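Local coordinates for protein transcriptional regulator (PDB 5V8C) that probably acts as a LytR-Cps2A-Psr family phosphotransferase that mediates glycosylation of a cell wall-anchored surface protein in a Gram-positive bacterium, at residues A[24-29]-A[88-93]; A[55-60]-A[281-286]; A[192-197]-A[254-259]. All blocks are in the same frame, centred on the assembly; numbering follows the deposited sequence.

Contact 1. Residues A[24-29]-A[88-93]; sequences LILGTD and TTYVPG
Tyr90 reaches across to Leu26 and Thr28, two residues spaced i, i+2 on strand 23-28, and its ring accounts for all the close approaches. The apolar part is the meeting of Leu26 CD1 with Tyr90 CE1 at 4.0 Å; the methyl approaches the CD1 and CE1 atoms of the ring at a slant. On the same side of the ring plane, but nearer the CE2 and CZ atoms, Thr28 OG1 stands 3.4 Å from Tyr90 CE2, and the threonine methyl CG2 lies 4.1 Å from the same carbon. Thr28 and Tyr90 side chains run nearly perpendicular to each other. Tyr90 holds chi1 at -163°, trans to the main-chain nitrogen, and this carries the ring from the loop to the strand, even though the nearest CA atoms, those of Thr28 and Tyr90, are 8.3 Å apart.

Backbone bonding fixes the loop itself: Gly93 N donates to Tyr90 O over 2.9 Å, closing a type I turn, and Gly93 is the N-cap of helix 94-105. Thr97 of that helix, Thr114 of strand 111-115 and Ser50 also touch the tyrosine. Cutting Tyr90 back to an alanine is likely to open a gap beside Leu26 and Thr28, which would lose the ring they pack against. As no hydrogen bond crosses between the segments, the join depends on shape and van der Waals contact, with one hydroxyl oxygen set obliquely against the aromatic ring.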
# COMPACT_ATOMS: atom_id res chain seq x y z
N LEU A 24 7.98 -3.10 -2.94
CA LEU A 24 7.03 -3.42 -1.89
C LEU A 24 6.92 -2.18 -1.03
O LEU A 24 7.93 -1.68 -0.51
CB LEU A 24 7.50 -4.64 -1.07
CG LEU A 24 6.62 -5.06 0.12
CD1 LEU A 24 5.16 -5.33 -0.30
CD2 LEU A 24 7.20 -6.27 0.83
N ILE A 25 5.71 -1.60 -0.99
CA ILE A 25 5.45 -0.40 -0.19
C ILE A 25 4.66 -0.82 1.03
O ILE A 25 3.58 -1.38 0.89
CB ILE A 25 4.77 0.75 -0.97
CG1 ILE A 25 5.56 1.10 -2.26
CG2 ILE A 25 4.57 1.97 -0.06
CD1 ILE A 25 5.22 2.46 -2.90
N LEU A 26 5.24 -0.60 2.22
CA LEU A 26 4.59 -0.98 3.47
C LEU A 26 4.27 0.21 4.37
O LEU A 26 5.19 0.93 4.80
CB LEU A 26 5.44 -2.00 4.24
CG LEU A 26 5.79 -3.31 3.54
CD1 LEU A 26 6.75 -4.12 4.40
CD2 LEU A 26 4.55 -4.12 3.23
N GLY A 27 2.98 0.38 4.65
CA GLY A 27 2.47 1.34 5.62
C GLY A 27 2.51 0.69 6.99
O GLY A 27 1.90 -0.35 7.21
N THR A 28 3.31 1.25 7.89
CA THR A 28 3.64 0.66 9.17
C THR A 28 2.84 1.27 10.33
O THR A 28 2.59 2.48 10.33
CB THR A 28 5.17 0.74 9.32
OG1 THR A 28 5.73 -0.37 8.64
CG2 THR A 28 5.66 0.79 10.75
N ASP A 29 2.47 0.43 11.32
CA ASP A 29 1.70 0.83 12.50
C ASP A 29 2.53 0.76 13.79
O ASP A 29 2.79 -0.32 14.32
CB ASP A 29 0.41 0.00 12.63
N THR A 88 0.25 -9.29 10.09
CA THR A 88 0.96 -9.94 11.17
C THR A 88 2.40 -10.31 10.78
O THR A 88 3.27 -10.30 11.64
CB THR A 88 0.09 -11.09 11.70
OG1 THR A 88 -0.62 -10.60 12.82
CG2 THR A 88 0.88 -12.34 12.07
N THR A 89 2.65 -10.57 9.48
CA THR A 89 4.01 -10.89 9.00
C THR A 89 5.05 -9.79 9.30
O THR A 89 6.24 -10.09 9.34
CB THR A 89 3.99 -11.25 7.51
OG1 THR A 89 3.66 -10.08 6.76
CG2 THR A 89 3.04 -12.39 7.18
N TYR A 90 4.61 -8.53 9.51
CA TYR A 90 5.53 -7.42 9.77
C TYR A 90 6.16 -7.44 11.17
O TYR A 90 7.26 -6.90 11.34
CB TYR A 90 4.87 -6.06 9.48
CG TYR A 90 5.90 -4.96 9.33
CD1 TYR A 90 6.81 -4.97 8.28
CD2 TYR A 90 6.05 -3.99 10.32
CE1 TYR A 90 7.83 -4.02 8.20
CE2 TYR A 90 7.06 -3.03 10.24
CZ TYR A 90 7.95 -3.05 9.18
OH TYR A 90 8.94 -2.11 9.09
N VAL A 91 5.48 -8.07 12.16
CA VAL A 91 5.87 -8.15 13.58
C VAL A 91 7.35 -8.55 13.80
O VAL A 91 8.05 -7.78 14.45
CB VAL A 91 4.90 -9.03 14.41
CG1 VAL A 91 5.45 -9.32 15.80
CG2 VAL A 91 3.52 -8.38 14.50
N PRO A 92 7.89 -9.68 13.27
CA PRO A 92 9.31 -9.96 13.49
C PRO A 92 10.28 -9.16 12.59
O PRO A 92 11.50 -9.30 12.73
CB PRO A 92 9.41 -11.47 13.27
CG PRO A 92 8.31 -11.81 12.37
CD PRO A 92 7.25 -10.73 12.46
N GLY A 93 9.75 -8.33 11.70
CA GLY A 93 10.57 -7.51 10.82
C GLY A 93 10.17 -7.54 9.35
O GLY A 93 9.55 -8.51 8.91

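Contact 2. Residues A[55-60]-A[281-286]; sequences IALVRP and YGYSPK
Arg59 and Tyr281 overlap at an angle, with Tyr283 inserted beside them from the same loop. The guanidinium of Arg59 and the Tyr281 ring are inclined by 54°, so they do not stack flat. Tyr281 CB lies over one guanidinium face, displaced toward its rim, 3.5 Å from Arg59 NE, while Arg59 NH1 comes to the edge of the Tyr281 ring, 3.5 Å from Tyr281 CD1. Against Tyr283 the same guanidinium is almost perpendicular, at 85°, and the phenol oxygen sits at its edge, in its plane.

The Tyr283 side chain passes those of Leu57 and Arg59 pointing the opposite way and ends between them. Leu57 CD1 lies on one side of its ring plane, 3.7 Å from Tyr283 CE2, and the Arg59 methylenes lie on the other, with Arg59 CD 3.9 Å from Tyr283 CZ. Leu57 CG is placed between backbone N and carbonyl carbon (chi1 63°), which brings the branched end of the leucine to the phenol end. In the loop, Gly282, with positive phi, is the C-prime residue of the Schellman motif ending helix 272-280, and Tyr281 O stands 3.8 Å above the centre of the Tyr283 ring.

Arg59 NH2 bonds to Thr18 O outside the two segments. The charged end is thus directed to a backbone carbonyl, while the arginine methylenes pack on Tyr281 CB and on the phenol end of Tyr283, joining the C-terminal loop to strand 52-60.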
# COMPACT_ATOMS: atom_id res chain seq x y z
N ILE A 55 -0.07 -2.68 2.33
CA ILE A 55 0.85 -3.55 1.60
C ILE A 55 0.49 -3.43 0.14
O ILE A 55 -0.56 -3.94 -0.27
CB ILE A 55 0.76 -5.04 2.05
CG1 ILE A 55 0.85 -5.21 3.58
CG2 ILE A 55 1.78 -5.89 1.33
CD1 ILE A 55 -0.46 -5.48 4.21
N ALA A 56 1.34 -2.77 -0.64
CA ALA A 56 1.12 -2.59 -2.07
C ALA A 56 2.38 -2.94 -2.87
O ALA A 56 3.50 -2.63 -2.45
CB ALA A 56 0.71 -1.15 -2.37
N LEU A 57 2.18 -3.55 -4.03
CA LEU A 57 3.30 -3.84 -4.90
C LEU A 57 3.23 -2.95 -6.13
O LEU A 57 2.19 -2.89 -6.80
CB LEU A 57 3.47 -5.34 -5.20
CG LEU A 57 2.37 -6.08 -5.94
CD1 LEU A 57 2.66 -6.12 -7.44
CD2 LEU A 57 2.22 -7.49 -5.41
N VAL A 58 4.27 -2.13 -6.35
CA VAL A 58 4.34 -1.18 -7.45
C VAL A 58 5.13 -1.81 -8.57
O VAL A 58 6.29 -2.16 -8.37
CB VAL A 58 4.89 0.19 -7.01
CG1 VAL A 58 4.89 1.18 -8.17
CG2 VAL A 58 4.09 0.74 -5.84
N ARG A 59 4.49 -2.02 -9.72
CA ARG A 59 5.14 -2.72 -10.82
C ARG A 59 5.44 -1.84 -12.07
O ARG A 59 4.63 -1.78 -13.00
CB ARG A 59 4.33 -3.96 -11.20
CG ARG A 59 5.18 -5.19 -11.41
CD ARG A 59 4.34 -6.40 -11.79
NE ARG A 59 5.03 -7.28 -12.73
CZ ARG A 59 4.97 -7.17 -14.05
NH1 ARG A 59 4.25 -6.20 -14.61
NH2 ARG A 59 5.62 -8.03 -14.83
N PRO A 60 6.65 -1.23 -12.14
CA PRO A 60 7.01 -0.49 -13.36
C PRO A 60 7.37 -1.44 -14.50
O PRO A 60 8.04 -2.44 -14.28
CB PRO A 60 8.19 0.39 -12.93
CG PRO A 60 8.79 -0.32 -11.76
CD PRO A 60 7.75 -1.23 -11.15
N TYR A 281 1.22 -11.08 -13.91
CA TYR A 281 2.44 -10.31 -13.62
C TYR A 281 3.65 -11.19 -13.26
O TYR A 281 4.65 -10.69 -12.75
CB TYR A 281 2.14 -9.24 -12.55
CG TYR A 281 0.96 -8.36 -12.90
CD1 TYR A 281 1.07 -7.36 -13.85
CD2 TYR A 281 -0.28 -8.57 -12.31
CE1 TYR A 281 -0.03 -6.59 -14.22
CE2 TYR A 281 -1.39 -7.81 -12.67
CZ TYR A 281 -1.26 -6.82 -13.63
OH TYR A 281 -2.35 -6.06 -13.98
N GLY A 282 3.56 -12.49 -13.55
CA GLY A 282 4.64 -13.45 -13.35
C GLY A 282 4.93 -13.90 -11.93
O GLY A 282 6.03 -14.39 -11.66
N TYR A 283 3.95 -13.78 -11.02
CA TYR A 283 4.12 -14.20 -9.63
C TYR A 283 3.50 -15.56 -9.40
O TYR A 283 2.32 -15.76 -9.71
CB TYR A 283 3.48 -13.19 -8.66
CG TYR A 283 3.92 -11.75 -8.83
CD1 TYR A 283 5.27 -11.41 -8.91
CD2 TYR A 283 3.00 -10.71 -8.82
CE1 TYR A 283 5.68 -10.09 -9.02
CE2 TYR A 283 3.40 -9.38 -8.92
CZ TYR A 283 4.74 -9.07 -9.02
OH TYR A 283 5.13 -7.76 -9.14
N SER A 284 4.28 -16.50 -8.85
CA SER A 284 3.83 -17.85 -8.52
C SER A 284 4.68 -18.40 -7.37
O SER A 284 5.91 -18.28 -7.44
CB SER A 284 3.91 -18.76 -9.74
OG SER A 284 3.35 -20.04 -9.47
N PRO A 285 4.08 -18.96 -6.29
CA PRO A 285 4.90 -19.47 -5.17
C PRO A 285 5.96 -20.49 -5.58
O PRO A 285 7.08 -20.42 -5.08
CB PRO A 285 3.87 -20.06 -4.20
CG PRO A 285 2.63 -20.24 -5.00
CD PRO A 285 2.64 -19.16 -6.04
N LYS A 286 5.62 -21.39 -6.53
CA LYS A 286 6.51 -22.44 -7.04
C LYS A 286 7.82 -21.92 -7.62
O LYS A 286 8.83 -22.62 -7.55
CB LYS A 286 5.78 -23.30 -8.08

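Contact 3. Residues A[192-197]-A[254-259]; sequences STATVM and IIDLPT
Ile254 and Met197 make the firmer part of this junction, where the delta methyl of the isoleucine approaches the helix backbone. Ile254 CD1 is 4.1 Å from Met197 C and 4.4 Å from Met197 CB, and Ile254 buries 64 Å² against the helix segment. Ala194, one turn earlier, presents only a methyl; this lets the chains come close, with Ala194 CA 7.1 Å from Ile254 CA. Ile67 in the adjacent strand and Gln198 and Leu201 further along the helix extend the packing around the isoleucine.

In fold terms, helix 182-208 lies against strand 252-256, an outermost strand of the seven-stranded mixed sheet in the LytR-Cps2A-Psr alpha/beta core, so one helix face packs on the sheet near its border.

Asp256 is the sparser side, burying 25 Å². Its CG is anti to the carbonyl carbon (chi1 -78°), which swings the carboxylate toward the helix, but the approach is a single one, Asp256 OD1 to Ala194 CB at 3.7 Å, with no hydrogen bond between the segments. The other oxygen, OD2, is bonded to Asn69 ND2, a group also bonded to Thr193 OG1, so Asn69 bridges strand and helix at this looser end. Met197 starts toward the strand from CB, yet its end leads away; the side chain is about 4 Å from a bound polyether, probably from the crystallisation liquor, which may mark a pocket beside the helix.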
# COMPACT_ATOMS: atom_id res chain seq x y z
N SER A 192 -10.80 2.76 0.90
CA SER A 192 -10.19 4.02 1.33
C SER A 192 -8.71 4.07 0.97
O SER A 192 -8.27 5.08 0.42
CB SER A 192 -10.41 4.26 2.82
OG SER A 192 -9.74 3.27 3.59
N THR A 193 -7.96 2.96 1.18
CA THR A 193 -6.54 2.86 0.81
C THR A 193 -6.36 3.01 -0.70
O THR A 193 -5.41 3.66 -1.13
CB THR A 193 -5.90 1.56 1.30
OG1 THR A 193 -6.71 0.46 0.89
CG2 THR A 193 -5.72 1.52 2.81
N ALA A 194 -7.30 2.45 -1.50
CA ALA A 194 -7.31 2.55 -2.97
C ALA A 194 -7.47 4.00 -3.41
O ALA A 194 -6.68 4.49 -4.22
CB ALA A 194 -8.44 1.70 -3.54
N THR A 195 -8.47 4.70 -2.83
CA THR A 195 -8.72 6.12 -3.09
C THR A 195 -7.50 6.94 -2.70
O THR A 195 -7.05 7.78 -3.48
CB THR A 195 -9.96 6.59 -2.32
OG1 THR A 195 -11.00 5.63 -2.48
CG2 THR A 195 -10.44 7.96 -2.77
N VAL A 196 -6.96 6.70 -1.48
CA VAL A 196 -5.79 7.38 -0.95
C VAL A 196 -4.61 7.19 -1.89
O VAL A 196 -4.00 8.18 -2.28
CB VAL A 196 -5.49 6.95 0.50
CG1 VAL A 196 -4.07 7.31 0.92
CG2 VAL A 196 -6.52 7.55 1.46
N MET A 197 -4.34 5.94 -2.32
CA MET A 197 -3.27 5.61 -3.26
C MET A 197 -3.42 6.35 -4.57
O MET A 197 -2.42 6.80 -5.12
CB MET A 197 -3.23 4.11 -3.54
CG MET A 197 -2.39 3.34 -2.57
SD MET A 197 -2.34 1.60 -3.00
CE MET A 197 -2.30 0.92 -1.41
N ILE A 254 -4.54 1.04 -10.59
CA ILE A 254 -4.57 0.54 -9.21
C ILE A 254 -5.66 -0.51 -9.10
O ILE A 254 -6.83 -0.23 -9.36
CB ILE A 254 -4.74 1.66 -8.15
CG1 ILE A 254 -3.52 2.60 -8.16
CG2 ILE A 254 -4.96 1.06 -6.76
CD1 ILE A 254 -3.84 4.03 -7.87
N ILE A 255 -5.26 -1.71 -8.68
CA ILE A 255 -6.18 -2.83 -8.54
C ILE A 255 -6.03 -3.49 -7.17
O ILE A 255 -4.92 -3.60 -6.64
CB ILE A 255 -6.13 -3.84 -9.73
CG1 ILE A 255 -6.47 -5.28 -9.29
CG2 ILE A 255 -4.79 -3.79 -10.50
CD1 ILE A 255 -7.17 -6.19 -10.37
N ASP A 256 -7.18 -3.84 -6.58
CA ASP A 256 -7.29 -4.59 -5.35
C ASP A 256 -7.28 -6.06 -5.69
O ASP A 256 -7.93 -6.48 -6.66
CB ASP A 256 -8.58 -4.22 -4.62
CG ASP A 256 -8.45 -2.90 -3.89
OD1 ASP A 256 -8.70 -1.85 -4.51
OD2 ASP A 256 -7.99 -2.91 -2.72
N LEU A 257 -6.49 -6.85 -4.94
CA LEU A 257 -6.38 -8.29 -5.10
C LEU A 257 -7.79 -8.91 -4.98
O LEU A 257 -8.47 -8.68 -3.98
CB LEU A 257 -5.47 -8.82 -3.97
CG LEU A 257 -4.47 -9.96 -4.24
CD1 LEU A 257 -4.79 -11.16 -3.39
CD2 LEU A 257 -4.31 -10.28 -5.71
N PRO A 258 -8.30 -9.58 -6.03
CA PRO A 258 -9.67 -10.10 -5.96
C PRO A 258 -9.85 -11.34 -5.07
O PRO A 258 -9.77 -12.47 -5.54
CB PRO A 258 -10.04 -10.37 -7.42
CG PRO A 258 -8.75 -10.58 -8.10
CD PRO A 258 -7.66 -9.90 -7.32
N THR A 259 -10.13 -11.12 -3.78
CA THR A 259 -10.38 -12.23 -2.84
C THR A 259 -11.87 -12.58 -2.84
O THR A 259 -12.70 -11.75 -3.20
CB THR A 259 -9.87 -11.90 -1.44
OG1 THR A 259 -10.64 -10.84 -0.87
CG2 THR A 259 -8.39 -11.53 -1.42

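All three contacts reach the same seven-stranded mixed sheet. Contacts 1 and 2 use neighbouring antiparallel strands, 23-28 and 52-60; their centres are about 17 Å apart, but Ile25 N lies 2.8 Å from Ala56 O, probably hydrogen bonded, and Leu24 and Leu26 pack on Ile55. Contact 3, at border strand 252-256, has its centre about 15 Å from that of contact 2 and meets it through Met197 CE and Ala56 CB, 3.8 Å apart. It stays about 7 Å from contact 1 at the nearest atoms. Along the chain, contacts 1 and 2 interleave, while contact 3 follows contact 1 and nests within the loop closed by contact 2, which alone returns the C-terminal loop to an early strand.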